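Local coordinates for protein succinate-semialdehyde dehydrogenase (Synechococcus sp., PDB 4ITA) that probably oxidises succinic semialdehyde to succinate with NADP+ as the hydride acceptor, as a member of the aldehyde dehydrogenase family, at residues A[139-144]-A[436-441]; A[94-99]-A[442-447]. All coordinates share one frame; numbering follows the deposited sequence.

Contact 1: A[139-144]-A[436-441]; sequences VFRFAA and GRELGL. With NDP (NADPH dihydro-nicotinamide-adenine-dinucleotide phosphate), chain C; EDO (1,2-ethanediol), chain Q.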
loop_
_atom_site.group_PDB
_atom_site.type_symbol
_atom_site.label_atom_id
_atom_site.label_comp_id
_atom_site.label_asym_id
_atom_site.label_seq_id
_atom_site.Cartn_x
_atom_site.Cartn_y
_atom_site.Cartn_z
ATOM N N VAL A 139 3.437 -2.164 19.188
ATOM C CA VAL A 139 4.774 -1.703 18.843
ATOM C C VAL A 139 5.628 -2.860 18.324
ATOM O O VAL A 139 6.234 -2.757 17.254
ATOM C CB VAL A 139 5.469 -1.000 20.023
ATOM C CG1 VAL A 139 6.898 -0.629 19.649
ATOM C CG2 VAL A 139 4.682 0.249 20.446
ATOM N N PHE A 140 5.668 -3.971 19.052
ATOM C CA PHE A 140 6.463 -5.102 18.599
ATOM C C PHE A 140 5.920 -5.738 17.327
ATOM O O PHE A 140 6.694 -6.244 16.513
ATOM C CB PHE A 140 6.679 -6.109 19.730
ATOM C CG PHE A 140 7.681 -5.635 20.743
ATOM C CD1 PHE A 140 9.042 -5.703 20.471
ATOM C CD2 PHE A 140 7.270 -5.079 21.945
ATOM C CE1 PHE A 140 9.976 -5.246 21.386
ATOM C CE2 PHE A 140 8.196 -4.618 22.867
ATOM C CZ PHE A 140 9.558 -4.708 22.589
ATOM N N ARG A 141 4.609 -5.663 17.125
ATOM C CA ARG A 141 3.986 -6.134 15.893
ATOM C C ARG A 141 4.612 -5.483 14.652
ATOM O O ARG A 141 4.865 -6.167 13.653
ATOM C CB ARG A 141 2.470 -5.886 15.926
ATOM C CG ARG A 141 1.738 -6.347 14.681
ATOM C CD ARG A 141 0.226 -6.192 14.830
ATOM N NE ARG A 141 -0.205 -4.800 14.751
ATOM C CZ ARG A 141 -1.476 -4.418 14.658
ATOM N NH1 ARG A 141 -2.445 -5.324 14.654
ATOM N NH2 ARG A 141 -1.781 -3.127 14.589
ATOM N N PHE A 142 4.854 -4.173 14.695
ATOM C CA PHE A 142 5.500 -3.536 13.548
ATOM C C PHE A 142 7.025 -3.579 13.673
ATOM O O PHE A 142 7.730 -3.690 12.668
ATOM C CB PHE A 142 5.003 -2.091 13.319
ATOM C CG PHE A 142 5.805 -1.062 14.049
ATOM C CD1 PHE A 142 6.979 -0.558 13.508
ATOM C CD2 PHE A 142 5.402 -0.618 15.294
ATOM C CE1 PHE A 142 7.742 0.366 14.201
ATOM C CE2 PHE A 142 6.154 0.309 15.997
ATOM C CZ PHE A 142 7.331 0.792 15.455
ATOM N N ALA A 143 7.543 -3.481 14.894
ATOM C CA ALA A 143 8.986 -3.308 15.065
ATOM C C ALA A 143 9.790 -4.563 14.754
ATOM O O ALA A 143 10.855 -4.482 14.147
ATOM C CB ALA A 143 9.324 -2.794 16.464
ATOM N N ALA A 144 9.289 -5.726 15.162
ATOM C CA ALA A 144 10.003 -6.972 14.890
ATOM C C ALA A 144 10.283 -7.187 13.386
ATOM O O ALA A 144 11.434 -7.386 13.012
ATOM C CB ALA A 144 9.283 -8.176 15.529
ATOM N N GLY A 436 -3.738 -2.809 4.074
ATOM C CA GLY A 436 -2.436 -3.366 4.377
ATOM C C GLY A 436 -2.566 -4.444 5.436
ATOM O O GLY A 436 -3.588 -4.568 6.108
ATOM N N ARG A 437 -1.527 -5.257 5.562
ATOM C CA ARG A 437 -1.547 -6.379 6.500
ATOM C C ARG A 437 -0.265 -6.438 7.325
ATOM O O ARG A 437 0.834 -6.337 6.787
ATOM C CB ARG A 437 -1.723 -7.707 5.747
ATOM C CG ARG A 437 -3.035 -7.849 4.973
ATOM C CD ARG A 437 -4.185 -7.970 5.918
ATOM N NE ARG A 437 -5.491 -8.132 5.274
ATOM C CZ ARG A 437 -6.344 -7.143 5.035
ATOM N NH1 ARG A 437 -6.015 -5.893 5.324
ATOM N NH2 ARG A 437 -7.524 -7.406 4.487
ATOM N N GLU A 438 -0.428 -6.619 8.629
ATOM C CA GLU A 438 0.678 -6.910 9.527
ATOM C C GLU A 438 0.730 -8.417 9.730
ATOM O O GLU A 438 -0.207 -9.124 9.358
ATOM C CB GLU A 438 0.468 -6.228 10.884
ATOM C CG GLU A 438 0.508 -4.709 10.864
ATOM C CD GLU A 438 1.917 -4.161 10.879
ATOM O OE1 GLU A 438 2.828 -4.823 10.328
ATOM O OE2 GLU A 438 2.104 -3.067 11.454
ATOM N N LEU A 439 1.823 -8.896 10.319
ATOM C CA LEU A 439 1.999 -10.302 10.705
ATOM C C LEU A 439 2.121 -11.260 9.515
ATOM O O LEU A 439 1.995 -10.849 8.357
ATOM C CB LEU A 439 0.908 -10.750 11.687
ATOM C CG LEU A 439 0.818 -9.878 12.942
ATOM C CD1 LEU A 439 -0.269 -10.384 13.873
ATOM C CD2 LEU A 439 2.164 -9.822 13.659
ATOM N N GLY A 440 2.415 -12.526 9.796
ATOM C CA GLY A 440 2.701 -13.477 8.733
ATOM C C GLY A 440 3.794 -12.990 7.790
ATOM O O GLY A 440 4.686 -12.226 8.167
ATOM N N LEU A 441 3.726 -13.437 6.544
ATOM C CA LEU A 441 4.648 -12.973 5.523
ATOM C C LEU A 441 4.423 -11.490 5.244
ATOM O O LEU A 441 5.376 -10.725 5.039
ATOM C CB LEU A 441 4.458 -13.793 4.244
ATOM C CG LEU A 441 5.237 -13.322 3.014
ATOM C CD1 LEU A 441 6.720 -13.419 3.265
ATOM C CD2 LEU A 441 4.849 -14.137 1.784
HETATM P PA NDP C . -6.190 7.901 18.398
HETATM O O1A NDP C . -6.314 7.798 16.905
HETATM O O2A NDP C . -6.775 9.085 19.117
HETATM O O5B NDP C . -4.637 7.839 18.779
HETATM C C5B NDP C . -3.760 6.841 18.242
HETATM C C4B NDP C . -2.380 7.430 17.962
HETATM O O4B NDP C . -2.498 8.413 16.929
HETATM C C3B NDP C . -1.779 8.170 19.151
HETATM O O3B NDP C . -0.351 8.056 19.090
HETATM C C2B NDP C . -2.180 9.609 18.889
HETATM O O2B NDP C . -1.326 10.561 19.508
HETATM C C1B NDP C . -1.980 9.659 17.400
HETATM N N9A NDP C . -2.742 10.704 16.699
HETATM C C8A NDP C . -3.993 11.139 16.947
HETATM N N7A NDP C . -4.343 12.089 16.047
HETATM C C5A NDP C . -3.311 12.242 15.201
HETATM C C6A NDP C . -3.001 13.069 14.024
HETATM N N6A NDP C . -3.913 13.944 13.556
HETATM N N1A NDP C . -1.794 12.908 13.450
HETATM C C2A NDP C . -0.883 12.036 13.904
HETATM N N3A NDP C . -1.091 11.254 14.974
HETATM C C4A NDP C . -2.264 11.323 15.636
HETATM O O3 NDP C . -6.789 6.485 18.927
HETATM P PN NDP C . -7.610 6.046 20.258
HETATM O O1N NDP C . -8.656 7.071 20.634
HETATM O O2N NDP C . -6.599 5.578 21.268
HETATM O O5D NDP C . -8.392 4.752 19.705
HETATM C C5D NDP C . -7.677 3.587 19.318
HETATM C C4D NDP C . -8.150 3.127 17.951
HETATM O O4D NDP C . -7.187 2.227 17.382
HETATM C C3D NDP C . -9.457 2.362 18.001
HETATM O O3D NDP C . -10.307 2.766 16.922
HETATM C C2D NDP C . -8.977 0.930 17.866
HETATM O O2D NDP C . -10.028 0.090 17.389
HETATM C C1D NDP C . -7.854 1.076 16.859
HETATM N N1N NDP C . -6.991 -0.114 16.891
HETATM C C2N NDP C . -6.621 -0.714 15.747
HETATM C C3N NDP C . -6.224 -2.050 15.759
HETATM C C7N NDP C . -5.774 -2.745 14.508
HETATM O O7N NDP C . -4.754 -3.428 14.557
HETATM N N7N NDP C . -6.481 -2.615 13.389
HETATM C C4N NDP C . -6.246 -2.854 17.037
HETATM C C5N NDP C . -6.182 -1.956 18.183
HETATM C C6N NDP C . -6.559 -0.621 18.064
HETATM P P2B NDP C . -1.747 11.318 20.861
HETATM O O1X NDP C . -0.564 12.210 21.101
HETATM O O2X NDP C . -3.012 12.085 20.554
HETATM O O3X NDP C . -1.926 10.292 21.938
HETATM C C1 EDO Q . -6.283 -9.816 7.620
HETATM O O1 EDO Q . -6.811 -9.972 8.929
HETATM C C2 EDO Q . -5.814 -11.112 6.988
HETATM O O2 EDO Q . -4.882 -11.041 5.910
HETATM O O HOH W 1 3.748 -7.033 11.233
#
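Arg141 meets Glu438 and Leu439 through a long side chain whose CG lies opposite the backbone N (chi1 -180°). The chain runs on extended and bends only at chi3 (73°), which turns the guanidinium toward the cofactor. Glu438 is compact: its CG sits beside its own backbone N (chi1 -66°), and its chain bends at chi2. The site belongs to the Rossmann-type, NADPH-binding part of the aldehyde dehydrogenase fold. Helix 137-149 faces here the loop that leads into helix 440-445.

The side chains of Arg141 and Glu438 cross at about a right angle. Glu438 CG lies over one face of the guanidinium, toward its rim, and is 4.0 Å from Arg141 NE. The charges are near but form no salt bridge: Arg141 NE and Glu438 OE2 are 4.4 Å apart, with the oxygen well out of the guanidinium plane. Leu439 CD2 packs on Arg141 CG at 3.6 Å. The terminal nitrogens turn to the cofactor instead. NH1 and NH2 of Arg141 both donate to the nicotinamide carboxamide oxygen O7N, which lies at the guanidinium edge, in its plane, 3.0 Å from each. Thr207 OG1 is a further, weak partner of NH2. With an alanine here, O7N would probably lose both of these bonds, and the carboxamide would be freer to turn.

On the far side of the loop, Arg437 NE bonds to Ala450 O of the second subunit. Between helix and loop, Glu438 OE2 touches Phe142 CB at 3.6 Å. One water ties the helix backbone to the loop: it donates to Arg141 O and, at 2.6 Å, to the carboxylate oxygen Glu438 OE1, and accepts from Leu439 N.

Contact 2: A[94-99]-A[442-447]; sequences RYYAEH and AGIRTF. With EDO (1,2-ethanediol), chain F.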
loop_
_atom_site.group_PDB
_atom_site.type_symbol
_atom_site.label_atom_id
_atom_site.label_comp_id
_atom_site.label_asym_id
_atom_site.label_seq_id
_atom_site.Cartn_x
_atom_site.Cartn_y
_atom_site.Cartn_z
ATOM N N ARG A 94 10.182 -13.469 18.206
ATOM C CA ARG A 94 10.701 -14.788 17.845
ATOM C C ARG A 94 10.211 -15.236 16.468
ATOM O O ARG A 94 10.967 -15.842 15.709
ATOM C CB ARG A 94 10.347 -15.828 18.909
ATOM C CG ARG A 94 11.061 -15.575 20.213
ATOM C CD ARG A 94 11.118 -16.800 21.118
ATOM N NE ARG A 94 11.820 -16.488 22.362
ATOM C CZ ARG A 94 13.142 -16.443 22.473
ATOM N NH1 ARG A 94 13.900 -16.695 21.415
ATOM N NH2 ARG A 94 13.709 -16.136 23.635
ATOM N N TYR A 95 8.963 -14.921 16.133
ATOM C CA TYR A 95 8.418 -15.264 14.824
ATOM C C TYR A 95 9.271 -14.703 13.685
ATOM O O TYR A 95 9.659 -15.429 12.761
ATOM C CB TYR A 95 6.972 -14.788 14.699
ATOM C CG TYR A 95 6.354 -15.132 13.366
ATOM C CD1 TYR A 95 5.858 -16.406 13.119
ATOM C CD2 TYR A 95 6.276 -14.188 12.347
ATOM C CE1 TYR A 95 5.297 -16.724 11.896
ATOM C CE2 TYR A 95 5.709 -14.497 11.125
ATOM C CZ TYR A 95 5.228 -15.766 10.900
ATOM O OH TYR A 95 4.669 -16.071 9.676
ATOM N N TYR A 96 9.585 -13.411 13.743
ATOM C CA TYR A 96 10.397 -12.825 12.684
ATOM C C TYR A 96 11.880 -13.199 12.776
ATOM O O TYR A 96 12.550 -13.303 11.754
ATOM C CB TYR A 96 10.150 -11.318 12.549
ATOM C CG TYR A 96 8.797 -11.078 11.925
ATOM C CD1 TYR A 96 8.553 -11.446 10.605
ATOM C CD2 TYR A 96 7.746 -10.541 12.659
ATOM C CE1 TYR A 96 7.309 -11.254 10.020
ATOM C CE2 TYR A 96 6.494 -10.345 12.079
ATOM C CZ TYR A 96 6.288 -10.708 10.765
ATOM O OH TYR A 96 5.058 -10.523 10.192
ATOM N N ALA A 97 12.382 -13.442 13.981
ATOM C CA ALA A 97 13.715 -14.031 14.112
ATOM C C ALA A 97 13.772 -15.375 13.384
ATOM O O ALA A 97 14.747 -15.675 12.691
ATOM C CB ALA A 97 14.066 -14.208 15.568
ATOM N N GLU A 98 12.718 -16.171 13.531
ATOM C CA GLU A 98 12.702 -17.539 13.024
ATOM C C GLU A 98 12.384 -17.657 11.529
ATOM O O GLU A 98 12.808 -18.617 10.884
ATOM C CB GLU A 98 11.755 -18.400 13.877
ATOM C CG GLU A 98 12.319 -18.685 15.275
ATOM C CD GLU A 98 11.293 -19.151 16.294
ATOM O OE1 GLU A 98 10.160 -19.505 15.916
ATOM O OE2 GLU A 98 11.634 -19.160 17.493
ATOM N N HIS A 99 11.655 -16.682 10.981
ATOM C CA HIS A 99 11.158 -16.772 9.606
ATOM C C HIS A 99 11.586 -15.641 8.684
ATOM O O HIS A 99 11.461 -15.758 7.467
ATOM C CB HIS A 99 9.623 -16.835 9.584
ATOM C CG HIS A 99 9.058 -18.030 10.279
ATOM N ND1 HIS A 99 8.988 -19.272 9.680
ATOM C CD2 HIS A 99 8.540 -18.178 11.521
ATOM C CE1 HIS A 99 8.458 -20.134 10.529
ATOM N NE2 HIS A 99 8.171 -19.496 11.649
ATOM N N ALA A 442 3.156 -11.082 5.235
ATOM C CA ALA A 442 2.799 -9.712 4.890
ATOM C C ALA A 442 3.542 -8.669 5.716
ATOM O O ALA A 442 4.000 -7.661 5.179
ATOM C CB ALA A 442 1.290 -9.509 5.025
ATOM N N GLY A 443 3.669 -8.910 7.019
ATOM C CA GLY A 443 4.263 -7.927 7.909
ATOM C C GLY A 443 5.675 -7.522 7.529
ATOM O O GLY A 443 6.088 -6.383 7.750
ATOM N N ILE A 444 6.437 -8.451 6.968
ATOM C CA ILE A 444 7.821 -8.141 6.619
ATOM C C ILE A 444 7.970 -7.740 5.148
ATOM O O ILE A 444 9.033 -7.293 4.725
ATOM C CB ILE A 444 8.783 -9.292 7.032
ATOM C CG1 ILE A 444 10.217 -8.778 7.217
ATOM C CG2 ILE A 444 8.690 -10.481 6.072
ATOM C CD1 ILE A 444 11.148 -9.778 7.884
ATOM N N ARG A 445 6.900 -7.880 4.374
ATOM C CA ARG A 445 6.934 -7.485 2.964
ATOM C C ARG A 445 6.398 -6.082 2.701
ATOM O O ARG A 445 6.603 -5.541 1.623
ATOM C CB ARG A 445 6.162 -8.483 2.098
ATOM C CG ARG A 445 6.826 -9.834 1.967
ATOM C CD ARG A 445 8.126 -9.774 1.175
ATOM N NE ARG A 445 8.631 -11.116 0.884
ATOM C CZ ARG A 445 8.175 -11.893 -0.090
ATOM N NH1 ARG A 445 7.204 -11.466 -0.882
ATOM N NH2 ARG A 445 8.695 -13.101 -0.274
ATOM N N THR A 446 5.712 -5.488 3.669
ATOM C CA THR A 446 5.029 -4.215 3.433
ATOM C C THR A 446 5.969 -3.062 3.113
ATOM O O THR A 446 5.772 -2.331 2.141
ATOM C CB THR A 446 4.165 -3.826 4.628
ATOM O OG1 THR A 446 3.182 -4.850 4.842
ATOM C CG2 THR A 446 3.457 -2.505 4.359
ATOM N N PHE A 447 7.003 -2.909 3.928
ATOM C CA PHE A 447 7.875 -1.747 3.819
ATOM C C PHE A 447 9.283 -2.121 3.377
ATOM O O PHE A 447 10.274 -1.741 3.991
ATOM C CB PHE A 447 7.881 -0.957 5.130
ATOM C CG PHE A 447 6.542 -0.352 5.469
ATOM C CD1 PHE A 447 5.951 0.566 4.619
ATOM C CD2 PHE A 447 5.867 -0.733 6.620
ATOM C CE1 PHE A 447 4.713 1.125 4.922
ATOM C CE2 PHE A 447 4.632 -0.184 6.930
ATOM C CZ PHE A 447 4.055 0.744 6.079
HETATM C C1 EDO F . 9.243 -4.253 7.633
HETATM O O1 EDO F . 9.063 -2.875 8.023
HETATM C C2 EDO F . 8.837 -4.473 6.185
HETATM O O2 EDO F . 7.403 -4.401 6.144
#
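The backbones of helix 79-103 and the short helix 440-445 come closest at Tyr96 and Ile444, whose CA atoms are 8.1 Å apart, and no hydrogen bond joins segments 94-99 and 442-447. This is plain helix-to-helix packing in the aldehyde dehydrogenase fold, with one tyrosine laid against the short helix.

Tyr96 spans the gap. Its ring leaves the helix with CG beside the backbone N (chi1 -73°) and reaches across to Gly443 and Ile444. The hydroxyl end does the closest touching: Tyr96 OH lies 3.5 Å from Gly443 CA. A beta carbon on Gly443 would fall about 2.4 Å from Tyr96 OH, so this close approach depends on the glycine. The polar need of the hydroxyl is met by a hydrogen bond with Gly440 O, three residues before Gly443. Further back along the ring, Tyr96 CE1 packs against Ile444 CB at 3.9 Å, and Tyr96 CD1 is 4.1 Å from Ile444 CD1.

Segment 442-447 is also tied within itself. Thr446 OG1 donates to Ala442 O at 2.9 Å, and Arg445 N reaches that oxygen from the opposite face of its plane. An ethanediol, probably from the crystallisation liquor, donates through O2 to Gly443 O and accepts there from Phe447 N.

Helix 137-149 closes the packing, with Pro145 touching both Tyr96 and Ile444. Phe447 rests on strand 201-207, just before strand 448-455.

Contacts 1 and 2 lie side by side, their centres about 7 Å apart, and share helix 440-445. Contact 1 holds the loop entering that helix and contact 2 its body. The joint between them is Tyr96 OH of contact 2, which is 2.7 Å from Gly440 O of contact 1, a probable hydrogen bond. Tyr95 OH also packs on Gly440 CA at 3.4 Å. Helix 137-149 serves both: Arg141 and Phe142 are part of contact 1, while Ala144, from the same segment, touches Tyr96. Contact 1 reaches NADPH directly. Contact 2 sits farther back, with Gly443 CA about 12 Å from the nearest atom of NADPH.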